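Local coordinates for protein cadherin-23 (Mus musculus, PDB 5UZ8) that probably mediates calcium-dependent adhesion in hearing and mechanotransduction, as a cadherin whose extracellular repeats are joined by calcium-binding linkers, at residues R18-A23 against V107-N112. Sequence-based numbering, arbitrary orientation.
With CA (calcium ion), chain J; CA (calcium ion), chain K; CA (calcium ion), chain I.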
loop_
_atom_site.group_PDB
_atom_site.type_symbol
_atom_site.label_atom_id
_atom_site.label_comp_id
_atom_site.label_asym_id
_atom_site.label_seq_id
_atom_site.Cartn_x
_atom_site.Cartn_y
_atom_site.Cartn_z
ATOM N N ARG A 18 24.340 11.329 27.701
ATOM C CA ARG A 18 23.426 11.133 26.584
ATOM C C ARG A 18 22.956 12.463 26.010
ATOM O O ARG A 18 22.726 13.430 26.758
ATOM C CB ARG A 18 22.231 10.309 27.034
ATOM C CG ARG A 18 22.592 8.881 27.355
ATOM C CD ARG A 18 21.610 8.255 28.333
ATOM N NE ARG A 18 20.284 8.064 27.748
ATOM C CZ ARG A 18 19.948 7.097 26.885
ATOM N NH1 ARG A 18 20.850 6.216 26.440
ATOM N NH2 ARG A 18 18.687 7.016 26.441
ATOM N N VAL A 19 22.789 12.511 24.688
ATOM C CA VAL A 19 22.318 13.701 24.007
ATOM C C VAL A 19 21.265 13.257 23.001
ATOM O O VAL A 19 21.531 12.391 22.168
ATOM C CB VAL A 19 23.459 14.390 23.253
ATOM C CG1 VAL A 19 22.961 15.546 22.404
ATOM C CG2 VAL A 19 24.527 14.862 24.243
ATOM N N LEU A 20 20.102 13.878 23.045
ATOM C CA LEU A 20 19.073 13.583 22.023
ATOM C C LEU A 20 19.496 14.156 20.700
ATOM O O LEU A 20 19.862 15.341 20.609
ATOM C CB LEU A 20 17.727 14.186 22.391
ATOM C CG LEU A 20 17.088 13.726 23.691
ATOM C CD1 LEU A 20 15.873 14.592 24.000
ATOM C CD2 LEU A 20 16.678 12.264 23.593
ATOM N N GLU A 21 19.436 13.351 19.649
ATOM C CA GLU A 21 19.621 13.917 18.318
ATOM C C GLU A 21 18.660 15.087 18.107
ATOM O O GLU A 21 17.570 15.115 18.667
ATOM C CB GLU A 21 19.465 12.872 17.223
ATOM C CG GLU A 21 18.063 12.334 17.072
ATOM C CD GLU A 21 17.861 11.549 15.792
ATOM O OE1 GLU A 21 17.084 10.554 15.820
ATOM O OE2 GLU A 21 18.455 11.940 14.768
ATOM N N GLY A 22 19.112 16.082 17.357
ATOM C CA GLY A 22 18.321 17.262 17.090
ATOM C C GLY A 22 18.411 18.369 18.116
ATOM O O GLY A 22 17.764 19.414 17.933
ATOM N N ALA A 23 19.185 18.169 19.185
ATOM C CA ALA A 23 19.403 19.199 20.190
ATOM C C ALA A 23 19.828 20.476 19.472
ATOM O O ALA A 23 20.767 20.468 18.638
ATOM C CB ALA A 23 20.494 18.760 21.153
ATOM N N VAL A 107 21.243 9.793 21.169
ATOM C CA VAL A 107 20.022 9.019 21.404
ATOM C C VAL A 107 19.092 9.239 20.222
ATOM O O VAL A 107 18.823 10.384 19.835
ATOM C CB VAL A 107 19.332 9.492 22.673
ATOM C CG1 VAL A 107 18.019 8.754 22.902
ATOM C CG2 VAL A 107 20.268 9.300 23.859
ATOM N N ASP A 108 18.630 8.138 19.644
ATOM C CA ASP A 108 17.697 8.169 18.520
ATOM C C ASP A 108 16.356 8.732 18.984
ATOM O O ASP A 108 15.825 8.330 20.037
ATOM C CB ASP A 108 17.515 6.724 18.027
ATOM C CG ASP A 108 16.605 6.578 16.816
ATOM O OD1 ASP A 108 16.609 7.452 15.906
ATOM O OD2 ASP A 108 15.936 5.507 16.744
ATOM N N ILE A 109 15.785 9.609 18.178
ATOM C CA ILE A 109 14.368 9.998 18.304
ATOM C C ILE A 109 13.611 9.540 17.056
ATOM O O ILE A 109 14.211 9.250 16.019
ATOM C CB ILE A 109 14.169 11.529 18.544
ATOM C CG1 ILE A 109 14.375 12.329 17.263
ATOM C CG2 ILE A 109 15.059 12.028 19.680
ATOM C CD1 ILE A 109 14.253 13.843 17.411
ATOM N N ASN A 110 12.296 9.469 17.154
ATOM C CA ASN A 110 11.486 8.981 16.074
ATOM C C ASN A 110 11.180 10.105 15.092
ATOM O O ASN A 110 10.044 10.604 15.019
ATOM C CB ASN A 110 10.205 8.321 16.592
ATOM C CG ASN A 110 9.457 7.585 15.498
ATOM O OD1 ASN A 110 10.059 7.184 14.514
ATOM N ND2 ASN A 110 8.161 7.401 15.664
ATOM N N ASP A 111 12.200 10.467 14.312
ATOM C CA ASP A 111 12.100 11.581 13.362
ATOM C C ASP A 111 12.021 11.163 11.883
ATOM O O ASP A 111 12.050 12.033 11.001
ATOM C CB ASP A 111 13.201 12.639 13.612
ATOM C CG ASP A 111 14.633 12.102 13.488
ATOM O OD1 ASP A 111 14.886 10.874 13.544
ATOM O OD2 ASP A 111 15.562 12.947 13.429
ATOM N N ASN A 112 11.904 9.873 11.608
ATOM C CA ASN A 112 11.700 9.401 10.242
ATOM C C ASN A 112 10.390 8.613 10.132
ATOM O O ASN A 112 10.103 7.750 10.971
ATOM C CB ASN A 112 12.867 8.542 9.770
ATOM C CG ASN A 112 14.129 9.372 9.564
ATOM O OD1 ASN A 112 14.328 9.932 8.483
ATOM N ND2 ASN A 112 14.926 9.526 10.627
HETATM CA CA CA J . 16.064 9.003 14.390
HETATM CA CA CA K . 17.552 12.060 12.537
HETATM CA CA CA I . 10.384 6.027 12.465
HETATM O O HOH W 1 16.650 11.941 10.361
HETATM O O HOH W 2 18.010 14.406 11.983
#
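Glu21 reaches past the end of strand 15-20 and spreads its carboxylate between two calcium ions, OE1 binding the first at 2.3 Å and OE2 the second at 2.4 Å. Asp111 arrives from the opposite direction and bridges the same pair, OD1 on the first ion and OD2 on the second, its carboxylate plane turned 74° from that of Glu21. Ile109 N donates a nearly straight bond (2.9 Å) to the anti lone pair of Glu21 OE1, which together with the two ions holds the carboxylate's rotation. Asp108 OD1 and the Ile109 carbonyl join the first ion's shell, with Glu77 and, from the next repeat, Asp144. Tyr76 is a further polar partner of Glu21, and Ser145 of Asp108. Asp108 to Asn112 form the DxNDN motif of the linker between successive cadherin repeats, Asn110 OD1 and Asn112 O binding a third calcium ion. Ile109 CG1, set between backbone N and carbonyl carbon (chi1 76°), lies 3.7 Å from Glu21 CG, and CG2 nears Leu20 CD2; an alanine here would probably open a gap beside both. Upstream, parallel strand pairing sets Val107 CG1 against Leu20 CD2 (3.8 Å) and CG2 over one face of the Arg18 guanidinium.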